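PDB 2W2U: AAA family ATPase from Sulfolobus acidocaldarius, which probably hydrolyses ATP as part of the archaeal ESCRT cell division machinery, this piece being its N-terminal MIT domain. Local coordinates for residues I39-V53 with Y65-L79. Numbering follows the deposited sequence.
Sequences ITNYKKAIEVLAQLV and YEQMINEYKRRIEVL
The phenol ring of Y42 has CB of R75 over one face and CD1 of L79 at its edge, near the ring plane. The Y72 ring meets it obliquely, with the planes 36° apart and the ring centroids 5.3 Å from each other. At the far end L52 lays its CB over a face of the Y65 ring, a CH-pi contact 3.9 Å from the centroid, while CD2 of L49 approaches the same ring obliquely. Tyrosine suits these places because its flat flank packs against aliphatic carbon while its hydroxyl reaches polar partners beyond the pair: Y65 OH bonds to E16 and Q12, Y72 OH to the backbone of the bound peptide, and Y42 OH to D30, which also forms a salt bridge with R75. Helices 35-55 and 62-81 are neighbours in the three-helix bundle of the MIT domain, their segments antiparallel at 155° with the segment axes coming within 9.4 Å of each other. Knobs-into-holes packing joins them: I46 sits among I69, Y72, K73 and I76, and I69 in turn among I46, L49, A50 and V53. With CG1 beside the backbone N (chi1 -75°), I69 brings that atom to 3.6 Å from CB of L49. Isoleucine, branched at CB, fills such a hole with CG2 close to its own backbone while CG1 and CD1 extend across to the other helix, as in I76, whose CD1 reaches CB of Y42 at 3.3 Å, a tight fit. Replacing Y65 by an alanine would probably open a gap beside L49 and L52 and leave E16 and Q12 without their hydroxyl mate. V53 closes this end, its CG2 lying 3.6 Å from CB of Y65 and also against the aliphatic CG of E66.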
loop_
_atom_site.group_PDB
_atom_site.type_symbol
_atom_site.label_atom_id
_atom_site.label_comp_id
_atom_site.label_asym_id
_atom_site.label_seq_id
_atom_site.Cartn_x
_atom_site.Cartn_y
_atom_site.Cartn_z
ATOM N N ILE A 39 1.917 10.734 -1.206
ATOM C CA ILE A 39 2.768 10.015 -2.158
ATOM C C ILE A 39 3.907 9.238 -1.491
ATOM O O ILE A 39 4.113 8.065 -1.812
ATOM C CB ILE A 39 3.305 10.939 -3.288
ATOM C CG1 ILE A 39 2.169 11.328 -4.250
ATOM C CG2 ILE A 39 4.403 10.248 -4.070
ATOM C CD1 ILE A 39 2.463 12.577 -5.110
ATOM N N THR A 40 4.630 9.879 -0.565
ATOM C CA THR A 40 5.741 9.235 0.150
ATOM C C THR A 40 5.279 7.936 0.805
ATOM O O THR A 40 5.925 6.902 0.687
ATOM C CB THR A 40 6.367 10.159 1.235
ATOM O OG1 THR A 40 6.659 11.440 0.676
ATOM C CG2 THR A 40 7.663 9.580 1.763
ATOM N N ASN A 41 4.150 8.010 1.496
ATOM C CA ASN A 41 3.606 6.874 2.215
ATOM C C ASN A 41 3.036 5.767 1.310
ATOM O O ASN A 41 3.202 4.585 1.605
ATOM C CB ASN A 41 2.601 7.363 3.260
ATOM C CG ASN A 41 3.288 7.916 4.501
ATOM O OD1 ASN A 41 3.859 7.159 5.284
ATOM N ND2 ASN A 41 3.246 9.240 4.679
ATOM N N TYR A 42 2.392 6.159 0.208
ATOM C CA TYR A 42 1.938 5.211 -0.819
ATOM C C TYR A 42 3.133 4.436 -1.395
ATOM O O TYR A 42 3.071 3.208 -1.547
ATOM C CB TYR A 42 1.203 5.933 -1.961
ATOM C CG TYR A 42 -0.244 6.330 -1.704
ATOM C CD1 TYR A 42 -1.193 5.396 -1.264
ATOM C CD2 TYR A 42 -0.675 7.633 -1.956
ATOM C CE1 TYR A 42 -2.525 5.769 -1.045
ATOM C CE2 TYR A 42 -1.999 8.018 -1.740
ATOM C CZ TYR A 42 -2.916 7.080 -1.291
ATOM O OH TYR A 42 -4.213 7.464 -1.085
ATOM N N LYS A 43 4.215 5.153 -1.710
ATOM C CA LYS A 43 5.418 4.532 -2.274
ATOM C C LYS A 43 6.025 3.525 -1.304
ATOM O O LYS A 43 6.527 2.479 -1.717
ATOM C CB LYS A 43 6.473 5.580 -2.636
ATOM C CG LYS A 43 6.161 6.413 -3.860
ATOM C CD LYS A 43 7.394 7.204 -4.283
ATOM C CE LYS A 43 7.058 8.264 -5.315
ATOM N NZ LYS A 43 6.852 7.716 -6.671
ATOM N N LYS A 44 5.977 3.862 -0.015
ATOM C CA LYS A 44 6.530 3.011 1.034
ATOM C C LYS A 44 5.670 1.772 1.255
ATOM O O LYS A 44 6.188 0.700 1.566
ATOM C CB LYS A 44 6.740 3.796 2.336
ATOM C CG LYS A 44 7.947 4.734 2.276
ATOM C CD LYS A 44 8.094 5.566 3.545
ATOM C CE LYS A 44 9.259 6.564 3.449
ATOM N NZ LYS A 44 10.592 5.905 3.221
ATOM N N ALA A 45 4.359 1.928 1.091
ATOM C CA ALA A 45 3.435 0.796 1.103
ATOM C C ALA A 45 3.675 -0.111 -0.111
ATOM O O ALA A 45 3.707 -1.337 0.020
ATOM C CB ALA A 45 1.996 1.285 1.140
ATOM N N ILE A 46 3.858 0.505 -1.281
ATOM C CA ILE A 46 4.157 -0.225 -2.525
ATOM C C ILE A 46 5.431 -1.068 -2.383
ATOM O O ILE A 46 5.435 -2.259 -2.706
ATOM C CB ILE A 46 4.255 0.722 -3.756
ATOM C CG1 ILE A 46 2.866 1.224 -4.154
ATOM C CG2 ILE A 46 4.914 0.002 -4.954
ATOM C CD1 ILE A 46 2.877 2.499 -5.009
ATOM N N GLU A 47 6.494 -0.453 -1.868
ATOM C CA GLU A 47 7.758 -1.157 -1.666
ATOM C C GLU A 47 7.631 -2.363 -0.722
ATOM O O GLU A 47 8.194 -3.423 -0.993
ATOM C CB GLU A 47 8.835 -0.189 -1.171
ATOM C CG GLU A 47 10.250 -0.741 -1.247
ATOM C CD GLU A 47 11.258 0.131 -0.509
ATOM O OE1 GLU A 47 10.836 1.099 0.165
ATOM O OE2 GLU A 47 12.470 -0.157 -0.605
ATOM N N VAL A 48 6.904 -2.204 0.381
ATOM C CA VAL A 48 6.668 -3.338 1.296
ATOM C C VAL A 48 5.806 -4.412 0.619
ATOM O O VAL A 48 6.069 -5.608 0.764
ATOM C CB VAL A 48 6.026 -2.905 2.643
ATOM C CG1 VAL A 48 5.826 -4.106 3.557
ATOM C CG2 VAL A 48 6.892 -1.850 3.350
ATOM N N LEU A 49 4.789 -3.976 -0.125
ATOM C CA LEU A 49 3.907 -4.897 -0.846
ATOM C C LEU A 49 4.644 -5.636 -1.972
ATOM O O LEU A 49 4.373 -6.810 -2.224
ATOM C CB LEU A 49 2.651 -4.179 -1.368
ATOM C CG LEU A 49 1.588 -3.712 -0.353
ATOM C CD1 LEU A 49 0.571 -2.755 -0.993
ATOM C CD2 LEU A 49 0.868 -4.882 0.317
ATOM N N ALA A 50 5.588 -4.956 -2.623
ATOM C CA ALA A 50 6.440 -5.598 -3.625
ATOM C C ALA A 50 7.328 -6.670 -2.991
ATOM O O ALA A 50 7.531 -7.735 -3.574
ATOM C CB ALA A 50 7.279 -4.561 -4.383
ATOM N N GLN A 51 7.836 -6.390 -1.793
ATOM C CA GLN A 51 8.643 -7.350 -1.046
ATOM C C GLN A 51 7.836 -8.606 -0.677
ATOM O O GLN A 51 8.335 -9.735 -0.804
ATOM C CB GLN A 51 9.219 -6.698 0.217
ATOM C CG GLN A 51 10.059 -7.635 1.084
ATOM C CD GLN A 51 11.384 -7.993 0.438
ATOM O OE1 GLN A 51 12.162 -7.112 0.077
ATOM N NE2 GLN A 51 11.656 -9.292 0.299
ATOM N N LEU A 52 6.602 -8.388 -0.213
ATOM C CA LEU A 52 5.654 -9.468 0.086
ATOM C C LEU A 52 5.348 -10.332 -1.142
ATOM O O LEU A 52 5.336 -11.558 -1.051
ATOM C CB LEU A 52 4.366 -8.910 0.709
ATOM C CG LEU A 52 4.373 -8.555 2.206
ATOM C CD1 LEU A 52 3.222 -7.634 2.555
ATOM C CD2 LEU A 52 4.337 -9.797 3.096
ATOM N N VAL A 53 5.121 -9.683 -2.283
ATOM C CA VAL A 53 5.002 -10.361 -3.578
ATOM C C VAL A 53 6.229 -11.237 -3.913
ATOM O O VAL A 53 6.059 -12.375 -4.316
ATOM C CB VAL A 53 4.700 -9.358 -4.729
ATOM C CG1 VAL A 53 4.908 -10.006 -6.114
ATOM C CG2 VAL A 53 3.278 -8.816 -4.604
ATOM N N TYR A 65 -2.082 -8.207 -2.738
ATOM C CA TYR A 65 -0.887 -7.346 -2.743
ATOM C C TYR A 65 -0.765 -6.615 -4.078
ATOM O O TYR A 65 -0.554 -5.401 -4.119
ATOM C CB TYR A 65 0.404 -8.140 -2.550
ATOM C CG TYR A 65 0.532 -9.007 -1.317
ATOM C CD1 TYR A 65 -0.090 -8.672 -0.109
ATOM C CD2 TYR A 65 1.344 -10.143 -1.350
ATOM C CE1 TYR A 65 0.068 -9.478 1.015
ATOM C CE2 TYR A 65 1.505 -10.950 -0.241
ATOM C CZ TYR A 65 0.869 -10.616 0.936
ATOM O OH TYR A 65 1.042 -11.434 2.026
ATOM N N GLU A 66 -0.894 -7.379 -5.165
ATOM C CA GLU A 66 -0.719 -6.871 -6.518
ATOM C C GLU A 66 -1.807 -5.873 -6.913
ATOM O O GLU A 66 -1.515 -4.867 -7.564
ATOM C CB GLU A 66 -0.620 -8.034 -7.511
ATOM C CG GLU A 66 0.707 -8.812 -7.391
ATOM C CD GLU A 66 0.608 -10.277 -7.807
ATOM O OE1 GLU A 66 -0.426 -10.685 -8.379
ATOM O OE2 GLU A 66 1.577 -11.031 -7.556
ATOM N N GLN A 67 -3.045 -6.147 -6.498
ATOM C CA GLN A 67 -4.165 -5.223 -6.664
ATOM C C GLN A 67 -3.919 -3.885 -5.966
ATOM O O GLN A 67 -4.173 -2.827 -6.540
ATOM C CB GLN A 67 -5.469 -5.848 -6.142
ATOM C CG GLN A 67 -6.717 -4.974 -6.324
ATOM C CD GLN A 67 -7.892 -5.406 -5.440
ATOM O OE1 GLN A 67 -8.216 -6.593 -5.357
ATOM N NE2 GLN A 67 -8.538 -4.435 -4.781
ATOM N N MET A 68 -3.438 -3.935 -4.728
ATOM C CA MET A 68 -3.225 -2.719 -3.947
ATOM C C MET A 68 -2.036 -1.886 -4.443
ATOM O O MET A 68 -2.093 -0.649 -4.439
ATOM C CB MET A 68 -3.129 -3.031 -2.450
ATOM C CG MET A 68 -4.439 -3.578 -1.853
ATOM S SD MET A 68 -5.963 -2.741 -2.390
ATOM C CE MET A 68 -5.838 -1.198 -1.493
ATOM N N ILE A 69 -0.975 -2.567 -4.875
ATOM C CA ILE A 69 0.166 -1.914 -5.531
ATOM C C ILE A 69 -0.344 -1.038 -6.681
ATOM O O ILE A 69 0.007 0.136 -6.779
ATOM C CB ILE A 69 1.229 -2.946 -6.027
ATOM C CG1 ILE A 69 2.045 -3.485 -4.848
ATOM C CG2 ILE A 69 2.177 -2.332 -7.073
ATOM C CD1 ILE A 69 2.953 -4.653 -5.186
ATOM N N ASN A 70 -1.205 -1.606 -7.518
ATOM C CA ASN A 70 -1.722 -0.894 -8.681
ATOM C C ASN A 70 -2.633 0.277 -8.332
ATOM O O ASN A 70 -2.537 1.340 -8.945
ATOM C CB ASN A 70 -2.411 -1.864 -9.640
ATOM C CG ASN A 70 -1.436 -2.801 -10.309
ATOM O OD1 ASN A 70 -0.313 -2.415 -10.641
ATOM N ND2 ASN A 70 -1.857 -4.041 -10.517
ATOM N N GLU A 71 -3.495 0.085 -7.338
ATOM C CA GLU A 71 -4.348 1.158 -6.843
ATOM C C GLU A 71 -3.514 2.318 -6.314
ATOM O O GLU A 71 -3.789 3.477 -6.621
ATOM C CB GLU A 71 -5.301 0.647 -5.759
ATOM C CG GLU A 71 -6.423 -0.233 -6.293
ATOM C CD GLU A 71 -7.486 -0.553 -5.257
ATOM O OE1 GLU A 71 -8.215 -1.544 -5.458
ATOM O OE2 GLU A 71 -7.604 0.176 -4.249
ATOM N N TYR A 72 -2.490 1.997 -5.527
ATOM C CA TYR A 72 -1.618 3.016 -4.945
ATOM C C TYR A 72 -0.761 3.693 -6.007
ATOM O O TYR A 72 -0.584 4.913 -5.961
ATOM C CB TYR A 72 -0.757 2.438 -3.813
ATOM C CG TYR A 72 -1.552 1.894 -2.637
ATOM C CD1 TYR A 72 -2.829 2.375 -2.343
ATOM C CD2 TYR A 72 -1.013 0.916 -1.801
ATOM C CE1 TYR A 72 -3.555 1.878 -1.267
ATOM C CE2 TYR A 72 -1.728 0.416 -0.723
ATOM C CZ TYR A 72 -2.997 0.905 -0.460
ATOM O OH TYR A 72 -3.713 0.411 0.607
ATOM N N LYS A 73 -0.253 2.910 -6.964
ATOM C CA LYS A 73 0.486 3.463 -8.102
ATOM C C LYS A 73 -0.373 4.454 -8.884
ATOM O O LYS A 73 0.109 5.508 -9.295
ATOM C CB LYS A 73 0.971 2.365 -9.053
ATOM C CG LYS A 73 2.201 1.605 -8.608
ATOM C CD LYS A 73 2.725 0.750 -9.755
ATOM C CE LYS A 73 3.951 -0.050 -9.354
ATOM N NZ LYS A 73 5.094 0.815 -8.962
ATOM N N ARG A 74 -1.642 4.104 -9.087
ATOM C CA ARG A 74 -2.576 4.966 -9.811
ATOM C C ARG A 74 -2.922 6.236 -9.038
ATOM O O ARG A 74 -3.102 7.292 -9.640
ATOM C CB ARG A 74 -3.851 4.206 -10.179
ATOM C CG ARG A 74 -3.835 3.586 -11.556
ATOM C CD ARG A 74 -5.088 2.748 -11.760
ATOM N NE ARG A 74 -4.838 1.342 -11.453
ATOM C CZ ARG A 74 -5.689 0.538 -10.822
ATOM N NH1 ARG A 74 -6.861 0.988 -10.395
ATOM N NH2 ARG A 74 -5.353 -0.722 -10.605
ATOM N N ARG A 75 -3.017 6.137 -7.714
ATOM C CA ARG A 75 -3.237 7.327 -6.891
ATOM C C ARG A 75 -2.017 8.262 -6.876
ATOM O O ARG A 75 -2.170 9.491 -6.881
ATOM C CB ARG A 75 -3.693 6.970 -5.471
ATOM C CG ARG A 75 -4.171 8.177 -4.650
ATOM C CD ARG A 75 -5.413 8.857 -5.257
ATOM N NE ARG A 75 -5.784 10.042 -4.486
ATOM C CZ ARG A 75 -6.742 10.909 -4.809
ATOM N NH1 ARG A 75 -7.474 10.751 -5.909
ATOM N NH2 ARG A 75 -6.965 11.948 -4.023
ATOM N N ILE A 76 -0.817 7.674 -6.866
ATOM C CA ILE A 76 0.435 8.431 -7.018
ATOM C C ILE A 76 0.417 9.271 -8.291
ATOM O O ILE A 76 0.753 10.455 -8.260
ATOM C CB ILE A 76 1.683 7.512 -7.094
ATOM C CG1 ILE A 76 1.837 6.646 -5.830
ATOM C CG2 ILE A 76 2.948 8.335 -7.389
ATOM C CD1 ILE A 76 2.558 7.282 -4.707
ATOM N N GLU A 77 0.039 8.647 -9.405
ATOM C CA GLU A 77 0.050 9.305 -10.710
ATOM C C GLU A 77 -0.940 10.464 -10.793
ATOM O O GLU A 77 -0.662 11.464 -11.450
ATOM C CB GLU A 77 -0.160 8.295 -11.853
ATOM C CG GLU A 77 1.033 7.338 -12.068
ATOM C CD GLU A 77 2.399 8.053 -12.049
ATOM O OE1 GLU A 77 2.689 8.821 -13.000
ATOM O OE2 GLU A 77 3.180 7.847 -11.083
ATOM N N VAL A 78 -2.076 10.335 -10.109
ATOM C CA VAL A 78 -3.019 11.445 -9.963
ATOM C C VAL A 78 -2.411 12.584 -9.118
ATOM O O VAL A 78 -2.336 13.728 -9.577
ATOM C CB VAL A 78 -4.378 10.985 -9.374
ATOM C CG1 VAL A 78 -5.333 12.165 -9.223
ATOM C CG2 VAL A 78 -5.014 9.896 -10.256
ATOM N N LEU A 79 -1.959 12.259 -7.906
ATOM C CA LEU A 79 -1.465 13.274 -6.950
ATOM C C LEU A 79 -0.207 14.014 -7.420
ATOM O O LEU A 79 -0.012 15.184 -7.102
ATOM C CB LEU A 79 -1.243 12.658 -5.563
ATOM C CG LEU A 79 -2.466 12.118 -4.811
ATOM C CD1 LEU A 79 -2.029 11.320 -3.585
ATOM C CD2 LEU A 79 -3.415 13.238 -4.418
#